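Local atomic coordinates of succinylglutamate desuccinylase/aspartoacylase (Ruegeria sp. TM1040, PDB entry 3NA6), a protein that probably hydrolyses the amide bond of an N-acylated amino acid, as zinc-dependent succinylglutamate desuccinylases and aspartoacylases of its family do. Residues Glu269-Leu274 / Val284-Ser289; Val154-Ala159 / Tyr182-Leu187; Ala57-Glu62 / Arg107-Arg112. One frame throughout, in Å; residues are numbered along the deposited sequence. Where two conformers were deposited one is given.

Contact 1: residues Glu269-Leu274 / Val284-Ser289; sequences EIMIDL and VARVWS
Glu-269 and Arg-286 form a hydrogen-bonded pair of the antiparallel four-strand sheet in the C-terminal, all-beta part of the chain, where strand 266-270 runs beside strand 283-288. The backbones exchange two bonds here, from Glu-269 N to Arg-286 O and from Arg-286 N to Glu-269 O, each 2.8 Å. The next pair, Ile-270 with Ala-285, is non-hydrogen-bonded and turns its side chains to the opposite face, where Ile-270 rests on Leu-308 of strand 306-312. Beyond the end of the first strand, Met-271 N still reaches Val-284 O. Both Val-284 and Ala-285 bond through the backbone to Tyr-300 on the other neighbouring strand, which makes a classic beta bulge.

On the face of Glu-269 and Arg-286 the contact is polar. The glutamate is fully extended, with CG anti to the backbone N (chi1 -178°), and this carries its carboxylate alongside Arg-286 and Trp-288. OE1 takes a bond of 3.1 Å from Arg-286 NH2, on its syn side and part of a salt bridge, and a weak one from Arg-286 NE. The guanidinium is turned 53° from the carboxylate and has Trp-288 CZ2 over one face, 3.5 Å above its plane. SE of the selenomethionine at Met-271 lies obliquely to the same group, 3.9 Å from Arg-286 NE. Both charges also have partners on the second subunit, Lys-226 for Glu-269 OE2 and Glu-71 for Arg-286 NH2, which makes this face part of the subunit interface. The indole meets OE1 nearly along its C-O axis: Trp-288 NE1 donates to Glu-269 OE1 over 2.9 Å in a nearly straight bond (171°), with the oxygen almost in the ring plane.

Contact 2: residues Val154-Ala159 / Tyr182-Leu187; sequences VPFAAA and YSVQLL
Val-154 lies over one face of the Tyr-182 ring, its CB 4.0 Å from the ring centroid in a CH-pi contact that is displaced toward CD1 and CE1. The tyrosine CG is anti to its own carbonyl carbon (chi1 -67°), which swings the ring back along Val-154 and Pro-155. An alanine in place of Tyr-182 would remove the ring and is likely to leave a gap beneath Val-154 and beside Pro-155 CD. On the sheet face that carries Phe-156 and Tyr-182, Val-184 CG2 approaches the Phe-156 ring obliquely, near CD1, and Ala-158 CB meets Leu-186 CD2 at 4.1 Å. On the opposite face of the sheet Ala-157 and Ser-183 touch Met-175 of helix 165-178.

Between the faces runs a ladder of five backbone bonds. Tyr-182 N bonds to Pro-155 O, and Val-184 N and Leu-186 N bond to the oxygens of Ala-157 and Ala-159; Ala-157 N and Ala-159 N return bonds to Tyr-182 O and Val-184 O. Strands 156-160 and 182-186, parallel and joined through helix 165-178, form a beta-alpha-beta crossover at one side of the mixed sheet of the catalytic domain.

Contact 3: residues Ala57-Glu62 / Arg107-Arg112; sequences ANHGDE and RGNLNR
His-59 NE2 donates to Asn-109 OD1 over 2.9 Å, joining the loop after strand 51-55 to the loop before helix 122-134 in the catalytic domain. The histidine belongs to the His-Gly-Asp-Glu sequence which, in zinc-dependent relatives, supplies metal ligands. His-59, Glu-62 and His-145 are grouped much as in the metal site of those relatives, consistent with a site left without metal here. Asn-109 OD1 lies in the plane of the imidazole ring, although the ring and amide planes are 57° apart and the bond is bent (138°). The same oxygen accepts a weak bond from Asn-111 N, so it also ties its own loop together.

The other nitrogen of the ring is held as well: ND1 donates to Glu-62 OE2 at 2.8 Å, meeting the carboxylate from above its plane. With partners at both nitrogens, the rotation of the imidazole is likely to be restrained. Glu-62 is placed in turn by a type I turn from His-59 to Glu-62 and by a bond from Ser-146 N to its OE1.

Next to the histidine, Asn-58 crosses Asn-111 at about a right angle, the two amides 84° apart. The Asn-58 amide comes up to the 3-10 turn, and ND2 donates to Asn-111 OD1 at 3.2 Å from above that carbonyl plane. Asn-58 ND2 has its stronger partner in Asp-143 OD2, from the end of strand 140-143. Asn-58 OD1 sits 3.2 Å from Asn-111 CB, while Leu-110 CB packs on the Asn-58 backbone and its side chain reaches helix 122-134. A water completes the join, donating to Asn-58 O at 2.7 Å and accepting from Leu-110 N at 3.1 Å.

Along the chain the contacts close in the order 3, 2, 1, in series. Contacts 3 and 2 share the catalytic domain, their centres about 20 Å apart: contact 3 lies in loops, the first of which follows strand 51-55, and contact 2 pairs strands 156-160 and 182-186 farther across the same mixed sheet. Contact 1 belongs to a separate antiparallel sheet, with its centre about 24 Å from that of contact 2 and 28 Å from that of contact 3. Contacts 1 and 2 nevertheless touch, Leu-274 CD2 lying 4.0 Å from Val-154 N. Contacts 1 and 3 do not, their nearest atoms about 13 Å apart, and each meets a different neighbouring subunit.

Contact 1: residues Glu269-Leu274 / Val284-Ser289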
ATOM      1  N   GLU A 269       1.730  15.107 -25.997  1.00 21.07           N
ATOM      2  CA  GLU A 269       2.277  15.012 -27.332  1.00 22.84           C
ATOM      3  C   GLU A 269       3.320  16.107 -27.568  1.00 23.23           C
ATOM      4  O   GLU A 269       2.973  17.288 -27.746  1.00 21.63           O
ATOM      5  CB  GLU A 269       1.213  15.119 -28.421  1.00 24.89           C
ATOM      6  CG  GLU A 269       1.862  14.970 -29.837  1.00 24.18           C
ATOM      7  CD  GLU A 269       0.937  15.272 -30.960  1.00 27.54           C
ATOM      8  OE1 GLU A 269      -0.214  15.630 -30.670  1.00 27.17           O
ATOM      9  OE2 GLU A 269       1.376  15.171 -32.136  1.00 26.90           O
ATOM     10  N   ILE A 270       4.594  15.730 -27.591  1.00 23.89           N
ATOM     11  CA  ILE A 270       5.647  16.718 -27.905  1.00 24.02           C
ATOM     12  C   ILE A 270       5.663  16.888 -29.424  1.00 26.74           C
ATOM     13  O   ILE A 270       5.321  15.939 -30.150  1.00 25.36           O
ATOM     14  CB  ILE A 270       7.008  16.290 -27.347  1.00 22.38           C
ATOM     15  CG1 ILE A 270       7.924  17.512 -27.274  1.00 26.23           C
ATOM     16  CG2 ILE A 270       7.629  15.161 -28.160  1.00 23.46           C
ATOM     17  CD1 ILE A 270       8.622  17.647 -26.022  1.00 23.90           C
HETATM   18  N   MSE A 271       6.033  18.073 -29.907  1.00 25.36           N
HETATM   19  CA  MSE A 271       6.016  18.351 -31.357  1.00 27.48           C
HETATM   20  C   MSE A 271       7.393  18.401 -32.029  1.00 25.60           C
HETATM   21  O   MSE A 271       7.504  18.354 -33.261  1.00 26.31           O
HETATM   22  CB  MSE A 271       5.277  19.657 -31.628  1.00 25.56           C
HETATM   23  CG  MSE A 271       3.863  19.677 -31.073  1.00 33.22           C
HETATM   24 SE   MSE A 271       2.707  18.162 -31.608  0.75 37.24          SE
HETATM   25  CE  MSE A 271       2.665  18.372 -33.530  1.00 27.99           C
ATOM     26  N   ILE A 272       8.445  18.534 -31.238  1.00 26.17           N
ATOM     27  CA  ILE A 272       9.810  18.441 -31.770  1.00 26.41           C
ATOM     28  C   ILE A 272      10.621  17.613 -30.763  1.00 24.50           C
ATOM     29  O   ILE A 272      10.243  17.502 -29.592  1.00 25.54           O
ATOM     30  CB  ILE A 272      10.481  19.828 -32.017  1.00 27.11           C
ATOM     31  CG1 ILE A 272      10.854  20.505 -30.705  1.00 29.51           C
ATOM     32  CG2 ILE A 272       9.618  20.748 -32.972  1.00 27.75           C
ATOM     33  CD1 ILE A 272       9.715  20.829 -29.835  1.00 28.47           C
ATOM     34  N   ASP A 273      11.723  17.033 -31.201  1.00 24.73           N
ATOM     35  CA  ASP A 273      12.523  16.199 -30.318  1.00 23.01           C
ATOM     36  C   ASP A 273      13.768  16.916 -29.819  1.00 22.01           C
ATOM     37  O   ASP A 273      14.090  18.005 -30.282  1.00 24.40           O
ATOM     38  CB  ASP A 273      12.824  14.866 -31.014  1.00 26.47           C
ATOM     39  CG  ASP A 273      11.555  14.025 -31.222  1.00 29.33           C
ATOM     40  OD1 ASP A 273      10.640  14.126 -30.353  1.00 24.71           O
ATOM     41  OD2 ASP A 273      11.472  13.272 -32.231  1.00 26.14           O
ATOM     42  N   LEU A 274      14.451  16.302 -28.853  1.00 24.32           N
ATOM     43  CA  LEU A 274      15.598  16.903 -28.191  1.00 23.88           C
ATOM     44  C   LEU A 274      16.653  17.339 -29.190  1.00 24.37           C
ATOM     45  O   LEU A 274      17.012  16.596 -30.094  1.00 24.06           O
ATOM     46  CB  LEU A 274      16.213  15.940 -27.150  1.00 25.98           C
ATOM     47  CG  LEU A 274      15.477  15.779 -25.815  1.00 24.13           C
ATOM     48  CD1 LEU A 274      16.145  14.696 -24.923  1.00 22.28           C
ATOM     49  CD2 LEU A 274      15.445  17.113 -25.073  1.00 21.48           C
ATOM     50  N   VAL A 284       5.202  23.603 -29.396  1.00 26.17           N
ATOM     51  CA  VAL A 284       6.199  22.736 -28.753  1.00 28.18           C
ATOM     52  C   VAL A 284       5.558  21.443 -28.216  1.00 26.61           C
ATOM     53  O   VAL A 284       6.171  20.356 -28.254  1.00 27.69           O
ATOM     54  CB  VAL A 284       6.874  23.486 -27.617  1.00 27.44           C
ATOM     55  CG1 VAL A 284       7.747  22.584 -26.767  1.00 24.45           C
ATOM     56  CG2 VAL A 284       7.685  24.621 -28.216  1.00 19.11           C
ATOM     57  N   ALA A 285       4.334  21.567 -27.721  1.00 25.92           N
ATOM     58  CA  ALA A 285       3.621  20.417 -27.159  1.00 25.39           C
ATOM     59  C   ALA A 285       2.125  20.614 -27.181  1.00 25.15           C
ATOM     60  O   ALA A 285       1.633  21.775 -27.199  1.00 26.12           O
ATOM     61  CB  ALA A 285       4.081  20.152 -25.747  1.00 22.98           C
ATOM     62  N   ARG A 286       1.392  19.499 -27.193  0.50 23.87           N
ATOM     63  CA  ARG A 286      -0.055  19.528 -26.991  0.50 23.94           C
ATOM     64  C   ARG A 286      -0.448  18.512 -25.933  0.50 22.65           C
ATOM     65  O   ARG A 286       0.081  17.394 -25.916  0.50 24.36           O
ATOM     66  CB  ARG A 286      -0.803  19.239 -28.287  0.50 24.42           C
ATOM     67  CG  ARG A 286      -0.467  20.208 -29.409  0.50 26.67           C
ATOM     68  CD  ARG A 286      -1.371  20.023 -30.613  0.50 14.01           C
ATOM     69  NE  ARG A 286      -1.130  18.763 -31.300  0.50 21.06           N
ATOM     70  CZ  ARG A 286      -1.788  18.380 -32.385  0.50 23.57           C
ATOM     71  NH1 ARG A 286      -2.726  19.179 -32.901  0.50 25.19           N
ATOM     72  NH2 ARG A 286      -1.529  17.200 -32.933  0.50 11.38           N
ATOM     73  N   VAL A 287      -1.371  18.914 -25.058  1.00 23.43           N
ATOM     74  CA  VAL A 287      -1.956  18.027 -24.062  1.00 22.56           C
ATOM     75  C   VAL A 287      -3.401  17.623 -24.445  1.00 22.58           C
ATOM     76  O   VAL A 287      -4.318  18.503 -24.588  1.00 24.23           O
ATOM     77  CB  VAL A 287      -1.907  18.637 -22.647  1.00 23.19           C
ATOM     78  CG1 VAL A 287      -2.371  17.583 -21.615  1.00 16.44           C
ATOM     79  CG2 VAL A 287      -0.461  19.036 -22.304  1.00 20.11           C
ATOM     80  N   TRP A 288      -3.590  16.313 -24.659  1.00 20.60           N
ATOM     81  CA  TRP A 288      -4.885  15.755 -25.086  1.00 19.41           C
ATOM     82  C   TRP A 288      -5.615  15.254 -23.838  1.00 19.83           C
ATOM     83  O   TRP A 288      -4.994  14.840 -22.869  1.00 23.67           O
ATOM     84  CB  TRP A 288      -4.705  14.600 -26.069  1.00 20.88           C
ATOM     85  CG  TRP A 288      -4.097  14.972 -27.373  1.00 22.92           C
ATOM     86  CD1 TRP A 288      -2.759  15.016 -27.688  1.00 27.41           C
ATOM     87  CD2 TRP A 288      -4.796  15.392 -28.542  1.00 19.85           C
ATOM     88  NE1 TRP A 288      -2.600  15.418 -29.003  1.00 22.45           N
ATOM     89  CE2 TRP A 288      -3.830  15.686 -29.536  1.00 22.24           C
ATOM     90  CE3 TRP A 288      -6.152  15.548 -28.853  1.00 21.40           C
ATOM     91  CZ2 TRP A 288      -4.184  16.114 -30.825  1.00 27.46           C
ATOM     92  CZ3 TRP A 288      -6.494  16.007 -30.109  1.00 23.48           C
ATOM     93  CH2 TRP A 288      -5.513  16.268 -31.084  1.00 23.40           C
ATOM     94  N   SER A 289      -6.928  15.297 -23.875  1.00 20.89           N
ATOM     95  CA  SER A 289      -7.756  14.824 -22.779  1.00 20.53           C
ATOM     96  C   SER A 289      -7.485  13.376 -22.530  1.00 21.17           C
ATOM     97  O   SER A 289      -7.556  12.551 -23.465  1.00 24.58           O
ATOM     98  CB  SER A 289      -9.253  14.970 -23.102  1.00 21.85           C
ATOM     99  OG  SER A 289     -10.052  14.365 -22.091  1.00 22.67           O
TER

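Contact 2: residues Val154-Ala159 / Tyr182-Leu187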
ATOM      1  N   VAL A 154      19.059  17.152 -23.452  1.00 24.79           N
ATOM      2  CA  VAL A 154      20.226  16.994 -24.307  1.00 23.60           C
ATOM      3  C   VAL A 154      21.420  16.761 -23.371  1.00 24.33           C
ATOM      4  O   VAL A 154      21.436  17.297 -22.262  1.00 22.52           O
ATOM      5  CB  VAL A 154      20.481  18.212 -25.239  1.00 24.47           C
ATOM      6  CG1 VAL A 154      19.351  18.328 -26.263  1.00 23.90           C
ATOM      7  CG2 VAL A 154      20.635  19.502 -24.451  1.00 23.71           C
ATOM      8  N   PRO A 155      22.428  15.963 -23.808  1.00 22.17           N
ATOM      9  CA  PRO A 155      23.484  15.610 -22.849  1.00 21.33           C
ATOM     10  C   PRO A 155      24.494  16.714 -22.663  1.00 21.78           C
ATOM     11  O   PRO A 155      25.268  16.984 -23.586  1.00 23.29           O
ATOM     12  CB  PRO A 155      24.107  14.366 -23.452  1.00 21.10           C
ATOM     13  CG  PRO A 155      23.857  14.520 -24.987  1.00 24.36           C
ATOM     14  CD  PRO A 155      22.528  15.210 -25.075  1.00 24.31           C
ATOM     15  N   PHE A 156      24.456  17.390 -21.502  1.00 22.95           N
ATOM     16  CA  PHE A 156      25.415  18.480 -21.236  1.00 25.58           C
ATOM     17  C   PHE A 156      26.280  18.294 -19.989  1.00 24.74           C
ATOM     18  O   PHE A 156      25.916  17.594 -19.037  1.00 23.03           O
ATOM     19  CB  PHE A 156      24.759  19.885 -21.277  1.00 26.96           C
ATOM     20  CG  PHE A 156      23.751  20.136 -20.210  1.00 24.88           C
ATOM     21  CD1 PHE A 156      24.143  20.525 -18.942  1.00 30.57           C
ATOM     22  CD2 PHE A 156      22.400  20.011 -20.468  1.00 32.74           C
ATOM     23  CE1 PHE A 156      23.183  20.783 -17.945  1.00 31.44           C
ATOM     24  CE2 PHE A 156      21.457  20.265 -19.481  1.00 30.14           C
ATOM     25  CZ  PHE A 156      21.855  20.648 -18.223  1.00 28.30           C
ATOM     26  N   ALA A 157      27.453  18.907 -20.022  1.00 26.19           N
ATOM     27  CA  ALA A 157      28.226  19.163 -18.797  1.00 25.71           C
ATOM     28  C   ALA A 157      27.979  20.630 -18.430  1.00 27.18           C
ATOM     29  O   ALA A 157      27.879  21.489 -19.337  1.00 27.38           O
ATOM     30  CB  ALA A 157      29.686  18.918 -19.054  1.00 25.92           C
ATOM     31  N   ALA A 158      27.898  20.917 -17.126  1.00 25.12           N
ATOM     32  CA  ALA A 158      27.574  22.249 -16.624  1.00 25.43           C
ATOM     33  C   ALA A 158      28.613  22.752 -15.629  1.00 26.73           C
ATOM     34  O   ALA A 158      29.112  21.985 -14.808  1.00 28.55           O
ATOM     35  CB  ALA A 158      26.201  22.273 -15.981  1.00 23.97           C
ATOM     36  N   ALA A 159      28.914  24.043 -15.740  1.00 27.85           N
ATOM     37  CA  ALA A 159      29.758  24.802 -14.807  1.00 28.95           C
ATOM     38  C   ALA A 159      28.939  25.995 -14.296  1.00 32.02           C
ATOM     39  O   ALA A 159      28.106  26.560 -15.053  1.00 30.40           O
ATOM     40  CB  ALA A 159      31.004  25.345 -15.560  1.00 28.81           C
ATOM     41  N   TYR A 182      26.933  18.836 -25.469  1.00 25.78           N
ATOM     42  CA  TYR A 182      26.523  20.210 -25.163  1.00 24.02           C
ATOM     43  C   TYR A 182      27.271  20.703 -23.922  1.00 26.32           C
ATOM     44  O   TYR A 182      27.638  19.916 -23.049  1.00 24.11           O
ATOM     45  CB  TYR A 182      25.007  20.352 -24.941  1.00 23.68           C
ATOM     46  CG  TYR A 182      24.180  20.118 -26.161  1.00 25.29           C
ATOM     47  CD1 TYR A 182      23.918  18.829 -26.592  1.00 25.91           C
ATOM     48  CD2 TYR A 182      23.657  21.180 -26.887  1.00 31.81           C
ATOM     49  CE1 TYR A 182      23.164  18.591 -27.696  1.00 25.08           C
ATOM     50  CE2 TYR A 182      22.891  20.950 -28.000  1.00 30.19           C
ATOM     51  CZ  TYR A 182      22.659  19.652 -28.405  1.00 31.65           C
ATOM     52  OH  TYR A 182      21.897  19.398 -29.512  1.00 29.91           O
ATOM     53  N   SER A 183      27.509  22.005 -23.896  1.00 25.46           N
ATOM     54  CA  SER A 183      28.242  22.688 -22.830  1.00 28.04           C
ATOM     55  C   SER A 183      27.411  23.855 -22.342  1.00 27.52           C
ATOM     56  O   SER A 183      26.829  24.579 -23.157  1.00 29.52           O
ATOM     57  CB  SER A 183      29.571  23.215 -23.369  1.00 27.51           C
ATOM     58  OG  SER A 183      30.475  22.164 -23.599  1.00 31.53           O
ATOM     59  N   VAL A 184      27.360  24.013 -21.021  0.50 27.79           N
ATOM     60  CA  VAL A 184      26.620  25.091 -20.365  0.50 30.02           C
ATOM     61  C   VAL A 184      27.415  25.714 -19.223  0.50 29.41           C
ATOM     62  O   VAL A 184      28.129  25.015 -18.509  0.50 29.99           O
ATOM     63  CB  VAL A 184      25.337  24.589 -19.680  0.50 29.22           C
ATOM     64  CG1 VAL A 184      24.369  25.755 -19.545  0.50 31.71           C
ATOM     65  CG2 VAL A 184      24.721  23.414 -20.419  0.50 29.68           C
ATOM     66  N   GLN A 185      27.280  27.024 -19.056  1.00 29.89           N
ATOM     67  CA  GLN A 185      27.682  27.705 -17.833  1.00 29.86           C
ATOM     68  C   GLN A 185      26.474  28.536 -17.399  1.00 32.82           C
ATOM     69  O   GLN A 185      26.004  29.389 -18.169  1.00 34.90           O
ATOM     70  CB  GLN A 185      28.850  28.638 -18.091  1.00 30.72           C
ATOM     71  CG  GLN A 185      29.419  29.256 -16.830  1.00 32.60           C
ATOM     72  CD  GLN A 185      30.587  30.164 -17.112  1.00 33.37           C
ATOM     73  OE1 GLN A 185      30.533  30.975 -18.022  1.00 35.40           O
ATOM     74  NE2 GLN A 185      31.648  30.047 -16.311  1.00 29.63           N
ATOM     75  N   LEU A 186      26.012  28.324 -16.167  1.00 32.59           N
ATOM     76  CA  LEU A 186      24.770  28.923 -15.683  1.00 33.61           C
ATOM     77  C   LEU A 186      24.836  29.294 -14.196  1.00 34.70           C
ATOM     78  O   LEU A 186      25.509  28.634 -13.408  1.00 30.78           O
ATOM     79  CB  LEU A 186      23.645  27.910 -15.870  1.00 33.36           C
ATOM     80  CG  LEU A 186      23.829  26.621 -15.046  1.00 35.29           C
ATOM     81  CD1 LEU A 186      22.949  26.703 -13.841  1.00 46.56           C
ATOM     82  CD2 LEU A 186      23.482  25.368 -15.810  1.00 40.68           C
ATOM     83  N   LEU A 187      24.091  30.326 -13.826  1.00 36.26           N
ATOM     84  CA  LEU A 187      23.873  30.675 -12.440  1.00 36.52           C
ATOM     85  C   LEU A 187      22.814  29.751 -11.893  1.00 38.76           C
ATOM     86  O   LEU A 187      21.775  29.621 -12.481  1.00 37.49           O
ATOM     87  CB  LEU A 187      23.392  32.126 -12.356  1.00 37.79           C
ATOM     88  CG  LEU A 187      23.132  32.703 -10.966  1.00 40.31           C
ATOM     89  CD1 LEU A 187      24.402  32.709 -10.058  1.00 32.42           C
ATOM     90  CD2 LEU A 187      22.590  34.110 -11.174  1.00 46.78           C
TER

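Contact 3: residues Ala57-Glu62 / Arg107-Arg112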
ATOM      1  N   ALA A  57      24.134   8.571  -9.025  1.00 22.66           N
ATOM      2  CA  ALA A  57      22.872   8.279  -8.379  1.00 20.27           C
ATOM      3  C   ALA A  57      22.648   9.090  -7.102  1.00 19.70           C
ATOM      4  O   ALA A  57      22.071   8.628  -6.133  1.00 19.02           O
ATOM      5  CB  ALA A  57      22.717   6.769  -8.148  1.00 21.62           C
ATOM      6  N   ASN A  58      23.065  10.343  -7.150  1.00 20.17           N
ATOM      7  CA  ASN A  58      22.592  11.358  -6.233  1.00 22.05           C
ATOM      8  C   ASN A  58      21.063  11.238  -6.182  1.00 21.26           C
ATOM      9  O   ASN A  58      20.454  11.274  -5.103  1.00 20.56           O
ATOM     10  CB  ASN A  58      23.058  12.736  -6.761  1.00 21.30           C
ATOM     11  CG  ASN A  58      22.678  13.887  -5.861  1.00 28.62           C
ATOM     12  OD1 ASN A  58      21.564  13.930  -5.332  1.00 36.88           O
ATOM     13  ND2 ASN A  58      23.603  14.884  -5.716  1.00 24.85           N
ATOM     14  N   HIS A  59      20.465  11.129  -7.369  1.00 20.59           N
ATOM     15  CA  HIS A  59      19.076  10.673  -7.550  1.00 22.21           C
ATOM     16  C   HIS A  59      19.107   9.246  -8.061  1.00 21.88           C
ATOM     17  O   HIS A  59      19.857   8.934  -8.985  1.00 22.20           O
ATOM     18  CB  HIS A  59      18.363  11.558  -8.576  1.00 20.40           C
ATOM     19  CG  HIS A  59      18.237  12.980  -8.135  1.00 25.91           C
ATOM     20  ND1 HIS A  59      18.436  14.051  -8.983  1.00 25.52           N
ATOM     21  CD2 HIS A  59      17.961  13.503  -6.914  1.00 24.27           C
ATOM     22  CE1 HIS A  59      18.277  15.176  -8.297  1.00 24.44           C
ATOM     23  NE2 HIS A  59      17.965  14.870  -7.046  1.00 24.67           N
ATOM     24  N   GLY A  60      18.258   8.392  -7.508  1.00 24.13           N
ATOM     25  CA  GLY A  60      18.357   6.946  -7.714  1.00 23.52           C
ATOM     26  C   GLY A  60      17.912   6.423  -9.072  1.00 23.65           C
ATOM     27  O   GLY A  60      18.207   5.288  -9.392  1.00 25.58           O
ATOM     28  N   ASP A  61      17.205   7.251  -9.855  1.00 22.55           N
ATOM     29  CA  ASP A  61      16.690   6.870 -11.190  1.00 19.71           C
ATOM     30  C   ASP A  61      17.472   7.515 -12.353  1.00 21.55           C
ATOM     31  O   ASP A  61      16.928   7.758 -13.456  1.00 18.85           O
ATOM     32  CB  ASP A  61      15.170   7.133 -11.273  1.00 21.53           C
ATOM     33  CG  ASP A  61      14.777   8.620 -11.084  1.00 19.94           C
ATOM     34  OD1 ASP A  61      15.603   9.440 -10.626  1.00 23.36           O
ATOM     35  OD2 ASP A  61      13.618   8.980 -11.425  1.00 19.66           O
ATOM     36  N   GLU A  62      18.764   7.759 -12.109  1.00 21.19           N
ATOM     37  CA  GLU A  62      19.666   8.443 -13.054  1.00 22.50           C
ATOM     38  C   GLU A  62      20.929   7.573 -13.235  1.00 20.99           C
ATOM     39  O   GLU A  62      21.732   7.460 -12.319  1.00 21.89           O
ATOM     40  CB  GLU A  62      20.016   9.831 -12.517  1.00 21.97           C
ATOM     41  CG  GLU A  62      18.759  10.767 -12.498  1.00 19.89           C
ATOM     42  CD  GLU A  62      19.003  12.126 -11.828  1.00 27.41           C
ATOM     43  OE1 GLU A  62      20.189  12.549 -11.688  1.00 23.29           O
ATOM     44  OE2 GLU A  62      18.000  12.782 -11.436  1.00 24.63           O
ATOM     45  N   ARG A 107      11.929   9.864   1.966  1.00 30.71           N
ATOM     46  CA  ARG A 107      11.565  10.714   0.859  1.00 32.07           C
ATOM     47  C   ARG A 107      12.638  11.785   0.622  1.00 30.93           C
ATOM     48  O   ARG A 107      12.400  12.776  -0.047  1.00 29.44           O
ATOM     49  CB  ARG A 107      10.204  11.353   1.145  1.00 37.13           C
ATOM     50  CG  ARG A 107       9.263  11.424  -0.037  1.00 47.22           C
ATOM     51  CD  ARG A 107       8.312  10.226  -0.099  1.00 62.24           C
ATOM     52  NE  ARG A 107       8.945   9.064  -0.726  1.00 70.51           N
ATOM     53  CZ  ARG A 107       8.447   7.828  -0.720  1.00 75.43           C
ATOM     54  NH1 ARG A 107       7.293   7.556  -0.115  1.00 79.72           N
ATOM     55  NH2 ARG A 107       9.118   6.852  -1.316  1.00 76.59           N
ATOM     56  N   GLY A 108      13.836  11.577   1.147  1.00 28.68           N
ATOM     57  CA  GLY A 108      14.881  12.587   1.030  1.00 29.94           C
ATOM     58  C   GLY A 108      15.408  12.755  -0.388  1.00 28.30           C
ATOM     59  O   GLY A 108      15.790  11.777  -1.050  1.00 29.90           O
ATOM     60  N   ASN A 109      15.427  14.003  -0.834  1.00 27.48           N
ATOM     61  CA  ASN A 109      16.176  14.394  -2.017  1.00 27.88           C
ATOM     62  C   ASN A 109      17.583  14.754  -1.559  1.00 26.69           C
ATOM     63  O   ASN A 109      17.812  15.812  -0.934  1.00 23.78           O
ATOM     64  CB  ASN A 109      15.525  15.594  -2.716  1.00 26.16           C
ATOM     65  CG  ASN A 109      16.254  15.988  -3.997  1.00 31.21           C
ATOM     66  OD1 ASN A 109      17.363  15.509  -4.266  1.00 29.31           O
ATOM     67  ND2 ASN A 109      15.631  16.848  -4.801  1.00 26.70           N
ATOM     68  N   LEU A 110      18.516  13.865  -1.852  1.00 26.08           N
ATOM     69  CA  LEU A 110      19.861  13.989  -1.301  1.00 25.68           C
ATOM     70  C   LEU A 110      20.482  15.279  -1.814  1.00 24.98           C
ATOM     71  O   LEU A 110      21.192  15.960  -1.064  1.00 24.06           O
ATOM     72  CB  LEU A 110      20.745  12.798  -1.692  1.00 21.75           C
ATOM     73  CG  LEU A 110      22.220  12.800  -1.241  1.00 21.61           C
ATOM     74  CD1 LEU A 110      22.412  13.081   0.273  1.00 16.65           C
ATOM     75  CD2 LEU A 110      22.879  11.502  -1.622  1.00 20.53           C
ATOM     76  N   ASN A 111      20.160  15.635  -3.070  1.00 25.48           N
ATOM     77  CA  ASN A 111      20.730  16.819  -3.672  1.00 25.87           C
ATOM     78  C   ASN A 111      20.307  18.114  -3.021  1.00 28.26           C
ATOM     79  O   ASN A 111      20.929  19.145  -3.297  1.00 31.27           O
ATOM     80  CB  ASN A 111      20.446  16.910  -5.162  1.00 25.87           C
ATOM     81  CG  ASN A 111      21.408  17.849  -5.873  1.00 31.58           C
ATOM     82  OD1 ASN A 111      22.593  17.912  -5.537  1.00 31.74           O
ATOM     83  ND2 ASN A 111      20.898  18.607  -6.843  1.00 32.76           N
ATOM     84  N   ARG A 112      19.286  18.090  -2.172  0.50 27.08           N
ATOM     85  CA  ARG A 112      18.904  19.278  -1.405  0.50 28.21           C
ATOM     86  C   ARG A 112      19.012  19.059   0.114  0.50 25.97           C
ATOM     87  O   ARG A 112      18.427  19.810   0.883  0.50 24.74           O
ATOM     88  CB  ARG A 112      17.481  19.722  -1.809  0.50 30.19           C
ATOM     89  CG  ARG A 112      17.239  19.651  -3.336  0.50 31.97           C
ATOM     90  CD  ARG A 112      16.301  20.751  -3.880  0.50 39.11           C
ATOM     91  NE  ARG A 112      15.887  20.499  -5.262  0.50 39.12           N
ATOM     92  CZ  ARG A 112      14.621  20.412  -5.667  0.50 39.03           C
ATOM     93  NH1 ARG A 112      13.621  20.581  -4.810  0.50 35.66           N
ATOM     94  NH2 ARG A 112      14.357  20.177  -6.943  0.50 35.36           N
TER
HETATM   95  O   HOH W   1      18.068  11.607  -3.860  1.00 19.46           O